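Local atomic coordinates of DUF3845 domain-containing protein (Bacteroides thetaiotaomicron VPI-5482, PDB entry 3GF6), a protein that is of unknown function but is a bacterial lipoprotein whose all-beta domain packs two antiparallel sheets against each other, probably resembling the C1q/TNF group of folds. Residues S34-D39 with K64-D69; T109-V114 with D182-Q187; L122-D127 with F168-T173; A136-L141 with L188-F193. One frame throughout, in Å; residues are numbered along the deposited sequence.

Contact 1 of 4, residues S34-D39 with K64-D69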
loop_
_atom_site.group_PDB
_atom_site.type_symbol
_atom_site.label_atom_id
_atom_site.label_comp_id
_atom_site.label_asym_id
_atom_site.label_seq_id
_atom_site.Cartn_x
_atom_site.Cartn_y
_atom_site.Cartn_z
ATOM N N SER A 34 1.403 8.480 -11.760
ATOM C CA SER A 34 0.758 7.319 -12.359
ATOM C C SER A 34 -0.754 7.428 -12.180
ATOM O O SER A 34 -1.241 8.005 -11.203
ATOM C CB SER A 34 1.280 6.007 -11.755
ATOM O OG SER A 34 0.947 5.884 -10.378
ATOM N N PHE A 35 -1.493 6.840 -13.113
ATOM C CA PHE A 35 -2.937 6.879 -13.107
ATOM C C PHE A 35 -3.489 5.726 -13.945
ATOM O O PHE A 35 -2.741 4.841 -14.392
ATOM C CB PHE A 35 -3.447 8.247 -13.585
ATOM C CG PHE A 35 -3.034 8.604 -14.973
ATOM C CD1 PHE A 35 -1.789 9.180 -15.202
ATOM C CD2 PHE A 35 -3.893 8.394 -16.047
ATOM C CE1 PHE A 35 -1.395 9.522 -16.526
ATOM C CE2 PHE A 35 -3.511 8.747 -17.349
ATOM C CZ PHE A 35 -2.262 9.315 -17.578
ATOM N N ASN A 36 -4.799 5.736 -14.147
ATOM C CA ASN A 36 -5.460 4.621 -14.824
ATOM C C ASN A 36 -6.554 5.127 -15.751
ATOM O O ASN A 36 -7.159 6.172 -15.498
ATOM C CB ASN A 36 -6.099 3.688 -13.803
ATOM C CG ASN A 36 -5.091 3.000 -12.877
ATOM O OD1 ASN A 36 -4.462 1.971 -13.226
ATOM N ND2 ASN A 36 -4.991 3.518 -11.679
ATOM N N GLU A 37 -6.816 4.354 -16.806
ATOM C CA GLU A 37 -7.900 4.621 -17.748
ATOM C C GLU A 37 -9.044 3.644 -17.589
ATOM O O GLU A 37 -10.126 3.863 -18.112
ATOM C CB GLU A 37 -7.386 4.582 -19.187
ATOM C CG GLU A 37 -6.365 5.698 -19.501
ATOM C CD GLU A 37 -5.803 5.600 -20.914
ATOM O OE1 GLU A 37 -6.419 4.920 -21.745
ATOM O OE2 GLU A 37 -4.745 6.178 -21.176
ATOM N N GLU A 38 -8.799 2.554 -16.892
ATOM C CA GLU A 38 -9.837 1.588 -16.590
ATOM C C GLU A 38 -9.473 0.849 -15.311
ATOM O O GLU A 38 -8.327 0.925 -14.815
ATOM C CB GLU A 38 -9.982 0.601 -17.735
ATOM C CG GLU A 38 -8.788 -0.221 -17.989
ATOM C CD GLU A 38 -8.934 -1.116 -19.241
ATOM O OE1 GLU A 38 -9.991 -1.072 -19.883
ATOM O OE2 GLU A 38 -7.982 -1.857 -19.571
ATOM N N ASP A 39 -10.470 0.168 -14.762
ATOM C CA ASP A 39 -10.234 -0.664 -13.581
ATOM C C ASP A 39 -9.366 -1.860 -13.969
ATOM O O ASP A 39 -9.391 -2.348 -15.115
ATOM C CB ASP A 39 -11.525 -1.291 -13.045
ATOM C CG ASP A 39 -12.591 -0.288 -12.630
ATOM O OD1 ASP A 39 -12.375 0.926 -12.486
ATOM O OD2 ASP A 39 -13.720 -0.783 -12.458
ATOM N N LYS A 64 0.371 -0.090 -7.572
ATOM C CA LYS A 64 0.797 0.476 -8.843
ATOM C C LYS A 64 -0.420 0.916 -9.659
ATOM O O LYS A 64 -1.510 0.389 -9.465
ATOM C CB LYS A 64 1.603 -0.560 -9.654
ATOM C CG LYS A 64 2.868 -1.018 -8.950
ATOM C CD LYS A 64 3.699 -1.983 -9.810
ATOM C CE LYS A 64 4.854 -2.484 -8.958
ATOM N NZ LYS A 64 5.766 -3.377 -9.688
ATOM N N ASN A 65 -0.198 1.850 -10.595
ATOM C CA ASN A 65 -1.198 2.284 -11.567
ATOM C C ASN A 65 -0.625 2.095 -12.970
ATOM O O ASN A 65 0.584 2.274 -13.147
ATOM C CB ASN A 65 -1.636 3.738 -11.333
ATOM C CG ASN A 65 -2.160 3.959 -9.919
ATOM O OD1 ASN A 65 -3.112 3.320 -9.527
ATOM N ND2 ASN A 65 -1.533 4.877 -9.152
ATOM N N GLN A 66 -1.477 1.759 -13.948
ATOM C CA GLN A 66 -0.981 1.221 -15.229
ATOM C C GLN A 66 -0.379 2.272 -16.167
ATOM O O GLN A 66 0.442 1.908 -17.012
ATOM C CB GLN A 66 -2.042 0.419 -15.969
ATOM C CG GLN A 66 -2.476 -0.887 -15.254
ATOM C CD GLN A 66 -3.156 -1.856 -16.194
ATOM O OE1 GLN A 66 -4.388 -1.884 -16.302
ATOM N NE2 GLN A 66 -2.357 -2.633 -16.909
ATOM N N GLN A 67 -0.830 3.520 -16.093
ATOM C CA GLN A 67 -0.326 4.607 -16.961
ATOM C C GLN A 67 0.668 5.467 -16.239
ATOM O O GLN A 67 0.480 5.805 -15.052
ATOM C CB GLN A 67 -1.473 5.525 -17.441
ATOM C CG GLN A 67 -2.668 4.813 -18.068
ATOM C CD GLN A 67 -2.306 3.877 -19.164
ATOM O OE1 GLN A 67 -2.814 2.743 -19.223
ATOM N NE2 GLN A 67 -1.437 4.325 -20.048
ATOM N N LYS A 68 1.714 5.889 -16.971
ATOM C CA LYS A 68 2.708 6.845 -16.472
ATOM C C LYS A 68 2.451 8.126 -17.220
ATOM O O LYS A 68 2.235 8.106 -18.438
ATOM C CB LYS A 68 4.140 6.399 -16.788
ATOM C CG LYS A 68 5.220 7.226 -16.121
ATOM C CD LYS A 68 6.604 6.927 -16.630
ATOM C CE LYS A 68 6.846 7.411 -18.088
ATOM N NZ LYS A 68 8.316 7.520 -18.409
ATOM N N ASP A 69 2.509 9.238 -16.508
ATOM C CA ASP A 69 2.575 10.536 -17.170
ATOM C C ASP A 69 3.839 10.528 -18.047
ATOM O O ASP A 69 4.928 10.264 -17.575
ATOM C CB ASP A 69 2.594 11.655 -16.129
ATOM C CG ASP A 69 2.555 13.054 -16.729
ATOM O OD1 ASP A 69 3.524 13.438 -17.385
ATOM O OD2 ASP A 69 1.562 13.811 -16.489
HETATM O O HOH W 1 -5.244 1.920 -17.446
HETATM O O HOH W 2 -6.567 -3.075 -17.391
#

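Contact 2 of 4, residues T109-V114 with D182-Q187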
loop_
_atom_site.group_PDB
_atom_site.type_symbol
_atom_site.label_atom_id
_atom_site.label_comp_id
_atom_site.label_asym_id
_atom_site.label_seq_id
_atom_site.Cartn_x
_atom_site.Cartn_y
_atom_site.Cartn_z
ATOM N N THR A 109 18.147 17.427 0.223
ATOM C CA THR A 109 17.525 18.728 0.483
ATOM C C THR A 109 16.119 18.851 -0.137
ATOM O O THR A 109 15.382 19.771 0.201
ATOM C CB THR A 109 18.432 19.888 0.006
ATOM O OG1 THR A 109 18.526 19.876 -1.417
ATOM C CG2 THR A 109 19.837 19.749 0.598
ATOM N N ALA A 110 15.712 17.905 -0.979
ATOM C CA ALA A 110 14.382 17.989 -1.573
ATOM C C ALA A 110 13.273 17.893 -0.506
ATOM O O ALA A 110 13.395 17.156 0.479
ATOM C CB ALA A 110 14.197 16.920 -2.673
ATOM N N LYS A 111 12.228 18.708 -0.693
ATOM C CA LYS A 111 10.997 18.605 0.084
ATOM C C LYS A 111 9.906 18.158 -0.876
ATOM O O LYS A 111 9.806 18.681 -2.002
ATOM C CB LYS A 111 10.627 19.962 0.706
ATOM C CG LYS A 111 11.547 20.417 1.860
ATOM C CD LYS A 111 11.477 19.440 3.048
ATOM C CE LYS A 111 12.343 19.886 4.240
ATOM N NZ LYS A 111 13.819 19.913 3.975
ATOM N N TYR A 112 9.079 17.220 -0.434
ATOM C CA TYR A 112 8.142 16.560 -1.315
ATOM C C TYR A 112 6.694 16.716 -0.877
ATOM O O TYR A 112 6.399 16.783 0.320
ATOM C CB TYR A 112 8.461 15.068 -1.397
ATOM C CG TYR A 112 9.745 14.696 -2.082
ATOM C CD1 TYR A 112 9.827 14.682 -3.466
ATOM C CD2 TYR A 112 10.893 14.355 -1.342
ATOM C CE1 TYR A 112 11.017 14.303 -4.127
ATOM C CE2 TYR A 112 12.074 13.961 -1.962
ATOM C CZ TYR A 112 12.135 13.950 -3.379
ATOM O OH TYR A 112 13.285 13.587 -4.035
ATOM N N ALA A 113 5.787 16.732 -1.866
ATOM C CA ALA A 113 4.351 16.705 -1.614
ATOM C C ALA A 113 3.770 15.560 -2.406
ATOM O O ALA A 113 4.224 15.283 -3.521
ATOM C CB ALA A 113 3.692 18.041 -2.033
ATOM N N VAL A 114 2.769 14.890 -1.836
ATOM C CA VAL A 114 2.120 13.743 -2.448
ATOM C C VAL A 114 0.622 14.004 -2.555
ATOM O O VAL A 114 -0.004 14.485 -1.613
ATOM C CB VAL A 114 2.374 12.420 -1.617
ATOM C CG1 VAL A 114 1.506 11.256 -2.085
ATOM C CG2 VAL A 114 3.855 12.015 -1.706
ATOM N N ASP A 182 5.676 18.989 2.475
ATOM C CA ASP A 182 6.834 19.151 3.354
ATOM C C ASP A 182 7.399 17.804 3.834
ATOM O O ASP A 182 7.836 17.678 4.992
ATOM C CB ASP A 182 6.497 20.005 4.593
ATOM C CG ASP A 182 5.946 21.373 4.244
ATOM O OD1 ASP A 182 6.301 21.940 3.153
ATOM O OD2 ASP A 182 5.173 21.896 5.097
ATOM N N LEU A 183 7.396 16.809 2.949
ATOM C CA LEU A 183 7.892 15.499 3.312
ATOM C C LEU A 183 9.358 15.329 2.901
ATOM O O LEU A 183 9.766 15.829 1.850
ATOM C CB LEU A 183 7.046 14.432 2.662
ATOM C CG LEU A 183 5.537 14.495 2.905
ATOM C CD1 LEU A 183 4.853 13.393 2.058
ATOM C CD2 LEU A 183 5.235 14.369 4.423
ATOM N N SER A 184 10.117 14.631 3.753
ATOM C CA SER A 184 11.524 14.287 3.499
ATOM C C SER A 184 11.664 12.768 3.477
ATOM O O SER A 184 11.125 12.060 4.329
ATOM C CB SER A 184 12.456 14.862 4.576
ATOM O OG SER A 184 12.445 16.282 4.584
ATOM N N PHE A 185 12.377 12.252 2.489
ATOM C CA PHE A 185 12.704 10.834 2.459
ATOM C C PHE A 185 13.852 10.486 1.546
ATOM O O PHE A 185 14.080 11.179 0.539
ATOM C CB PHE A 185 11.497 9.993 2.047
ATOM C CG PHE A 185 10.904 10.377 0.698
ATOM C CD1 PHE A 185 11.448 9.886 -0.501
ATOM C CD2 PHE A 185 9.777 11.190 0.636
ATOM C CE1 PHE A 185 10.897 10.233 -1.708
ATOM C CE2 PHE A 185 9.232 11.533 -0.582
ATOM C CZ PHE A 185 9.783 11.046 -1.752
ATOM N N SER A 186 14.496 9.351 1.851
ATOM C CA SER A 186 15.422 8.693 0.939
ATOM C C SER A 186 14.652 7.883 -0.066
ATOM O O SER A 186 14.884 7.963 -1.260
ATOM C CB SER A 186 16.437 7.816 1.698
ATOM O OG SER A 186 17.126 6.940 0.823
ATOM N N GLN A 187 13.750 7.067 0.452
ATOM C CA GLN A 187 12.921 6.185 -0.339
ATOM C C GLN A 187 11.487 6.291 0.177
ATOM O O GLN A 187 11.290 6.406 1.376
ATOM C CB GLN A 187 13.418 4.731 -0.240
ATOM C CG GLN A 187 14.845 4.561 -0.707
ATOM C CD GLN A 187 15.351 3.147 -0.488
ATOM O OE1 GLN A 187 15.425 2.368 -1.438
ATOM N NE2 GLN A 187 15.739 2.823 0.753
HETATM O O HOH W 3 13.862 14.553 1.018
HETATM O O HOH W 4 14.172 17.649 2.846
#

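Contact 3 of 4, residues L122-D127 with F168-T173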
loop_
_atom_site.group_PDB
_atom_site.type_symbol
_atom_site.label_atom_id
_atom_site.label_comp_id
_atom_site.label_asym_id
_atom_site.label_seq_id
_atom_site.Cartn_x
_atom_site.Cartn_y
_atom_site.Cartn_z
ATOM N N LEU A 122 -10.579 -5.264 -1.903
ATOM C CA LEU A 122 -9.945 -6.535 -1.579
ATOM C C LEU A 122 -11.042 -7.569 -1.361
ATOM O O LEU A 122 -11.984 -7.327 -0.619
ATOM C CB LEU A 122 -9.104 -6.405 -0.305
ATOM C CG LEU A 122 -8.395 -7.661 0.218
ATOM C CD1 LEU A 122 -7.320 -8.196 -0.732
ATOM C CD2 LEU A 122 -7.805 -7.352 1.601
ATOM N N LEU A 123 -10.908 -8.705 -2.044
ATOM C CA LEU A 123 -11.806 -9.855 -1.866
ATOM C C LEU A 123 -11.056 -11.164 -1.681
ATOM O O LEU A 123 -10.313 -11.585 -2.594
ATOM C CB LEU A 123 -12.729 -10.052 -3.095
ATOM C CG LEU A 123 -13.499 -8.846 -3.606
ATOM C CD1 LEU A 123 -12.621 -8.058 -4.600
ATOM C CD2 LEU A 123 -14.885 -9.273 -4.257
ATOM N N VAL A 124 -11.318 -11.856 -0.556
ATOM C CA VAL A 124 -10.989 -13.290 -0.448
ATOM C C VAL A 124 -11.993 -14.127 -1.203
ATOM O O VAL A 124 -13.133 -13.686 -1.430
ATOM C CB VAL A 124 -10.962 -13.827 1.021
ATOM C CG1 VAL A 124 -10.303 -12.857 1.911
ATOM C CG2 VAL A 124 -12.372 -14.138 1.524
ATOM N N SER A 125 -11.589 -15.333 -1.609
ATOM C CA SER A 125 -12.485 -16.193 -2.383
ATOM C C SER A 125 -13.157 -17.158 -1.446
ATOM O O SER A 125 -12.532 -17.633 -0.492
ATOM C CB SER A 125 -11.743 -16.959 -3.493
ATOM O OG SER A 125 -11.229 -16.032 -4.443
ATOM N N GLY A 126 -14.427 -17.451 -1.727
ATOM C CA GLY A 126 -15.156 -18.471 -0.969
ATOM C C GLY A 126 -15.436 -18.024 0.464
ATOM O O GLY A 126 -15.421 -16.817 0.756
ATOM N N ASP A 127 -15.675 -18.994 1.349
ATOM C CA ASP A 127 -16.172 -18.715 2.720
ATOM C C ASP A 127 -15.346 -19.300 3.869
ATOM O O ASP A 127 -15.801 -19.323 5.002
ATOM C CB ASP A 127 -17.606 -19.209 2.855
ATOM C CG ASP A 127 -17.738 -20.661 2.531
ATOM O OD1 ASP A 127 -16.789 -21.422 2.831
ATOM O OD2 ASP A 127 -18.785 -21.045 1.968
ATOM N N PHE A 168 -18.975 -10.749 6.681
ATOM C CA PHE A 168 -18.017 -11.765 7.073
ATOM C C PHE A 168 -16.555 -11.297 6.982
ATOM O O PHE A 168 -15.650 -12.061 7.219
ATOM C CB PHE A 168 -18.199 -13.025 6.211
ATOM C CG PHE A 168 -19.533 -13.683 6.365
ATOM C CD1 PHE A 168 -19.715 -14.644 7.324
ATOM C CD2 PHE A 168 -20.595 -13.351 5.536
ATOM C CE1 PHE A 168 -20.947 -15.266 7.490
ATOM C CE2 PHE A 168 -21.827 -13.963 5.688
ATOM C CZ PHE A 168 -21.997 -14.922 6.682
ATOM N N ARG A 169 -16.314 -10.032 6.703
ATOM C CA ARG A 169 -14.936 -9.563 6.444
ATOM C C ARG A 169 -14.219 -10.402 5.379
ATOM O O ARG A 169 -13.001 -10.668 5.459
ATOM C CB ARG A 169 -14.127 -9.513 7.760
ATOM C CG ARG A 169 -14.631 -8.417 8.687
ATOM C CD ARG A 169 -13.884 -8.452 10.005
ATOM N NE ARG A 169 -12.464 -8.148 9.825
ATOM C CZ ARG A 169 -11.846 -7.007 10.144
ATOM N NH1 ARG A 169 -12.499 -5.958 10.656
ATOM N NH2 ARG A 169 -10.524 -6.924 9.969
ATOM N N ARG A 170 -14.979 -10.777 4.357
ATOM C CA ARG A 170 -14.401 -11.357 3.136
ATOM C C ARG A 170 -13.976 -10.287 2.142
ATOM O O ARG A 170 -13.200 -10.580 1.241
ATOM C CB ARG A 170 -15.394 -12.299 2.457
ATOM C CG ARG A 170 -15.618 -13.622 3.225
ATOM C CD ARG A 170 -16.905 -14.282 2.808
ATOM N NE ARG A 170 -17.300 -15.320 3.760
ATOM C CZ ARG A 170 -18.497 -15.903 3.788
ATOM N NH1 ARG A 170 -19.447 -15.539 2.930
ATOM N NH2 ARG A 170 -18.760 -16.838 4.705
ATOM N N THR A 171 -14.535 -9.082 2.267
ATOM C CA THR A 171 -14.230 -7.977 1.365
ATOM C C THR A 171 -13.995 -6.686 2.115
ATOM O O THR A 171 -14.517 -6.482 3.221
ATOM C CB THR A 171 -15.356 -7.732 0.311
ATOM O OG1 THR A 171 -16.548 -7.268 0.951
ATOM C CG2 THR A 171 -15.672 -8.990 -0.442
ATOM N N CYS A 172 -13.156 -5.841 1.538
ATOM C CA CYS A 172 -12.941 -4.507 2.032
ATOM C C CYS A 172 -12.912 -3.584 0.823
ATOM O O CYS A 172 -12.019 -3.722 -0.048
ATOM C CB CYS A 172 -11.632 -4.412 2.822
ATOM S SG CYS A 172 -11.347 -2.768 3.550
ATOM N N THR A 173 -13.864 -2.637 0.800
ATOM C CA THR A 173 -14.068 -1.698 -0.311
ATOM C C THR A 173 -13.619 -0.343 0.164
ATOM O O THR A 173 -14.111 0.147 1.193
ATOM C CB THR A 173 -15.554 -1.678 -0.719
ATOM O OG1 THR A 173 -15.974 -3.017 -0.991
ATOM C CG2 THR A 173 -15.823 -0.786 -1.923
#

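Contact 4 of 4, residues A136-L141 with L188-F193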
loop_
_atom_site.group_PDB
_atom_site.type_symbol
_atom_site.label_atom_id
_atom_site.label_comp_id
_atom_site.label_asym_id
_atom_site.label_seq_id
_atom_site.Cartn_x
_atom_site.Cartn_y
_atom_site.Cartn_z
ATOM N N ALA A 136 -3.447 0.455 4.389
ATOM C CA ALA A 136 -2.676 1.161 3.354
ATOM C C ALA A 136 -1.691 2.090 4.039
ATOM O O ALA A 136 -2.024 2.735 5.047
ATOM C CB ALA A 136 -3.594 1.938 2.363
ATOM N N GLN A 137 -0.463 2.110 3.539
ATOM C CA GLN A 137 0.560 2.932 4.148
ATOM C C GLN A 137 1.512 3.590 3.166
ATOM O O GLN A 137 2.039 2.953 2.259
ATOM C CB GLN A 137 1.359 2.091 5.140
ATOM C CG GLN A 137 2.377 2.857 5.912
ATOM C CD GLN A 137 2.722 2.153 7.192
ATOM O OE1 GLN A 137 2.051 2.352 8.191
ATOM N NE2 GLN A 137 3.769 1.314 7.173
ATOM N N LEU A 138 1.679 4.897 3.375
ATOM C CA LEU A 138 2.700 5.707 2.697
ATOM C C LEU A 138 3.696 6.092 3.780
ATOM O O LEU A 138 3.303 6.636 4.796
ATOM C CB LEU A 138 2.073 6.954 2.122
ATOM C CG LEU A 138 2.927 7.865 1.289
ATOM C CD1 LEU A 138 3.209 7.092 -0.053
ATOM C CD2 LEU A 138 2.232 9.279 1.107
ATOM N N ALA A 139 4.975 5.823 3.532
ATOM C CA ALA A 139 6.026 5.914 4.535
ATOM C C ALA A 139 7.404 5.993 3.891
ATOM O O ALA A 139 7.593 5.553 2.754
ATOM C CB ALA A 139 5.962 4.700 5.483
ATOM N N SER A 140 8.364 6.526 4.633
ATOM C CA SER A 140 9.773 6.509 4.212
ATOM C C SER A 140 10.537 5.262 4.708
ATOM O O SER A 140 11.719 5.190 4.509
ATOM C CB SER A 140 10.457 7.802 4.638
ATOM O OG SER A 140 10.607 7.798 6.040
ATOM N N LEU A 141 9.851 4.331 5.401
ATOM C CA LEU A 141 10.370 3.015 5.799
ATOM C C LEU A 141 9.377 1.945 5.350
ATOM O O LEU A 141 8.197 2.252 5.169
ATOM C CB LEU A 141 10.533 2.934 7.313
ATOM C CG LEU A 141 11.528 3.947 7.897
ATOM C CD1 LEU A 141 11.483 3.895 9.417
ATOM C CD2 LEU A 141 12.961 3.672 7.352
ATOM N N LEU A 188 10.521 6.276 -0.745
ATOM C CA LEU A 188 9.090 6.359 -0.443
ATOM C C LEU A 188 8.405 5.024 -0.785
ATOM O O LEU A 188 8.528 4.506 -1.921
ATOM C CB LEU A 188 8.464 7.498 -1.254
ATOM C CG LEU A 188 7.023 7.906 -0.930
ATOM C CD1 LEU A 188 6.938 8.524 0.463
ATOM C CD2 LEU A 188 6.502 8.897 -2.025
ATOM N N TYR A 189 7.637 4.526 0.182
ATOM C CA TYR A 189 6.934 3.241 0.072
ATOM C C TYR A 189 5.426 3.469 0.078
ATOM O O TYR A 189 4.941 4.292 0.858
ATOM C CB TYR A 189 7.318 2.304 1.219
ATOM C CG TYR A 189 8.822 2.039 1.291
ATOM C CD1 TYR A 189 9.681 2.895 1.987
ATOM C CD2 TYR A 189 9.379 0.964 0.625
ATOM C CE1 TYR A 189 11.052 2.671 2.033
ATOM C CE2 TYR A 189 10.785 0.723 0.681
ATOM C CZ TYR A 189 11.602 1.590 1.362
ATOM O OH TYR A 189 12.968 1.357 1.422
ATOM N N PHE A 190 4.718 2.740 -0.784
ATOM C CA PHE A 190 3.223 2.771 -0.836
ATOM C C PHE A 190 2.726 1.364 -1.042
ATOM O O PHE A 190 2.996 0.747 -2.073
ATOM C CB PHE A 190 2.751 3.761 -1.895
ATOM C CG PHE A 190 1.271 3.999 -1.934
ATOM C CD1 PHE A 190 0.514 4.186 -0.763
ATOM C CD2 PHE A 190 0.630 4.120 -3.175
ATOM C CE1 PHE A 190 -0.881 4.423 -0.835
ATOM C CE2 PHE A 190 -0.740 4.339 -3.247
ATOM C CZ PHE A 190 -1.491 4.485 -2.076
ATOM N N ASN A 191 2.093 0.823 0.008
ATOM C CA ASN A 191 1.727 -0.584 0.064
ATOM C C ASN A 191 0.439 -0.823 0.827
ATOM O O ASN A 191 -0.012 0.033 1.592
ATOM C CB ASN A 191 2.799 -1.446 0.754
ATOM C CG ASN A 191 4.148 -1.369 0.088
ATOM O OD1 ASN A 191 4.533 -2.237 -0.747
ATOM N ND2 ASN A 191 4.902 -0.347 0.452
ATOM N N LEU A 192 -0.145 -1.992 0.589
ATOM C CA LEU A 192 -1.108 -2.599 1.502
ATOM C C LEU A 192 -0.417 -3.733 2.262
ATOM O O LEU A 192 0.365 -4.515 1.684
ATOM C CB LEU A 192 -2.319 -3.190 0.787
ATOM C CG LEU A 192 -3.211 -2.257 -0.028
ATOM C CD1 LEU A 192 -4.375 -3.058 -0.672
ATOM C CD2 LEU A 192 -3.763 -1.166 0.825
ATOM N N PHE A 193 -0.702 -3.822 3.549
ATOM C CA PHE A 193 -0.271 -4.929 4.398
ATOM C C PHE A 193 -1.517 -5.672 4.895
ATOM O O PHE A 193 -2.468 -5.016 5.376
ATOM C CB PHE A 193 0.597 -4.382 5.558
ATOM C CG PHE A 193 1.916 -3.821 5.097
ATOM C CD1 PHE A 193 2.989 -4.646 4.823
ATOM C CD2 PHE A 193 2.104 -2.476 4.984
ATOM C CE1 PHE A 193 4.160 -4.149 4.346
ATOM C CE2 PHE A 193 3.295 -1.961 4.538
ATOM C CZ PHE A 193 4.359 -2.800 4.272
#

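Contact 1 of 4, residues S34-D39 with K64-D69
A classic beta bulge joins Phe-35 to the pair Gln-66 and Gln-67, where the end of strand 29-35 meets the short strand 67-68. Phe-35 N donates to Gln-67 O (3.0 Å), and Gln-67 N returns the bond to Phe-35 O. The extra residue turns Gln-66 N away from the regular pairing and toward Asn-36 OD1 (3.1 Å), which it reaches almost straight but from above the carbonyl plane. Asn-36 suits this place because its amide serves both ways: ND2 donates to Asn-65 OD1 (2.9 Å), the two amide planes standing 86° apart. Asn-65 ND2 passes the chain on to Ser-34 OG (2.9 Å), which lies in that amide's plane. On the other face the Phe-35 ring, its CG between the backbone N and the carbonyl carbon (chi1 60°), lies under Gln-67, whose CB sits 3.8 Å from the ring centroid in a CH-pi contact. A leucine in place of Asn-36 would probably leave Gln-66 N and Asn-65 OD1 without their mates. Strand 203-219 flanks the junction: Ser-34 pairs with Phe-215 through the backbone, and Asn-36 ND2 also reaches Ser-213 O.

Contact 2 of 4, residues T109-V114 with D182-Q187
Tyr-112 and Leu-183 form the hydrogen-bonded pair of a G1 beta bulge, in which Asp-182 and Leu-183 of strand 171-183 both face Tyr-112 of strand 112-123. Asp-182 takes the positive phi of the bulge (58°), a conformation that aspartate tolerates better than most residues with a side chain. The tight part is aromatic. Tyr-112 and Phe-185 make an offset stack, centroids 4.3 Å apart and planes at 19°, with Tyr-112 CD2 only 3.4 Å from Phe-185 CE2. Phe-185 gets there because its CG sits between backbone N and carbonyl carbon (chi1 57°), which swings the ring over the tyrosine. On the buried side, Leu-183 CD1 meets Val-114 CG2 at 4.1 Å, and the tyrosine hydroxyl goes on to Ser-105 OG. A leucine in place of Tyr-112 would probably rob Phe-185 of its stacking partner and Ser-105 of its hydroxyl mate. The solvent side is held more loosely, through water: two waters bridge the segments. Ala-110 O, Lys-111 NZ and Ser-184 OG share water 4. Phe-185 N donates to water 3 (3.1 Å), and Ser-184 OG donates to water 4 (2.8 Å).

Contact 3 of 4, residues L122-D127 with F168-T173
Leu-122 and Cys-172 bind each other twice as an antiparallel hydrogen-bonded pair, N to O in both directions (2.8 Å from Leu-122 N to Cys-172 O), and a further bond from Val-124 N to Arg-170 O (2.9 Å) carries the pairing to the ends of strands 112-123 and 171-183. These are neighbours in one sheet of the two-sheet fold, and the two faces of the pair differ. Leu-122 and Cys-172 turn to the interior, where Leu-122 packs on Ile-131, Val-134 and Ile-194 of the other sheet, a fitting place for an apolar and a small, weakly polar side chain. Leu-123 and Thr-171 turn the other way, and there the threonine methyl CG2 lies 3.8 Å from Leu-123 CG, while Thr-171 N is held by Asp-166 OD1.

Past the strand ends Arg-170 does most of the work. Its aliphatic part runs extended, so that CB and CG pass Val-124 CG2, CB at 3.7 Å, the two side chains crossing at about a right angle. CD then comes to 3.6 Å from Gly-126 O. Gly-126 has positive phi with psi near -158°, a backbone shape that favours glycine. The flat guanidinium ends between two neighbours: Phe-168 CG lies 3.5 Å above one face, over its centre, and Asp-127 lies on the opposite face. The carboxylate of Asp-127 makes no salt bridge here, Asp-127 OD2 staying 5.0 Å from Arg-170 NH2. What touches instead is the methylene, Asp-127 CB standing 3.2 Å from NH2 of Arg-170.

Contact 4 of 4, residues A136-L141 with L188-F193
Leu-138 and Phe-190 face each other as a non-hydrogen-bonded pair in parts of the antiparallel strands 129-139 and 187-198, a central piece of one sheet of the two-sheet fold. The axes of the short segments 136-139 and 188-193 run 4.8 Å apart at 158°. Four backbone bonds, two each at Gln-137 with Asn-191 and Ala-139 with Tyr-189, hold the register.

Leu-138 can be followed outward. Its CB stands 4.1 Å from Tyr-189 O, and CG, anti to the backbone N (chi1 -175°), keeps the same distance from that oxygen while nearing Leu-188 CD1. From CG, CD1 bends back across the neighbouring strand, coming to 3.4 Å from Tyr-189 O and 3.8 Å from Phe-190 CB, with Leu-188 CG close by. CD2 points instead to the other sheet, meeting Val-114. A branched leucine thus serves both neighbours at once. Along the same face the small Ala-136 lets Leu-192 come close: Ala-136 CB and Leu-192 CD2 meet rather tightly at 3.5 Å, and Leu-116 and Leu-118 of strand 112-123 cover Phe-190 and Leu-192.

The reverse face carries Gln-137, Ala-139, Tyr-189 and Asn-191. Here the tyrosine ring presents its edge to carbonyls where the first strand ends: in its plane, Tyr-189 CD1 lies 3.5 Å from Ala-139 O and CE1 3.6 Å from Ser-140 O.

From the N terminus, contact 1 closes first, ending a loop that holds two whole strands, 40-46 and 56-62, before any other contact opens. Contact 2 opens next at 109-114 and closes last but one, at 182-187. Contact 3 lies wholly within that span, joining the same two strands, 112-123 and 171-183, at their other ends, with centres about 35 Å apart. Contact 4 crosses both, since its first segment follows 122-127 and its second follows 182-187. Contacts 1, 2 and 3 belong to one sheet, contact 4 to the other; the chain changes sheet between 112-123 and 129-139 and again between 171-183 and 187-198. Contacts 2 and 4 touch directly, Phe-185 on Ser-140 and Val-114 on Leu-138.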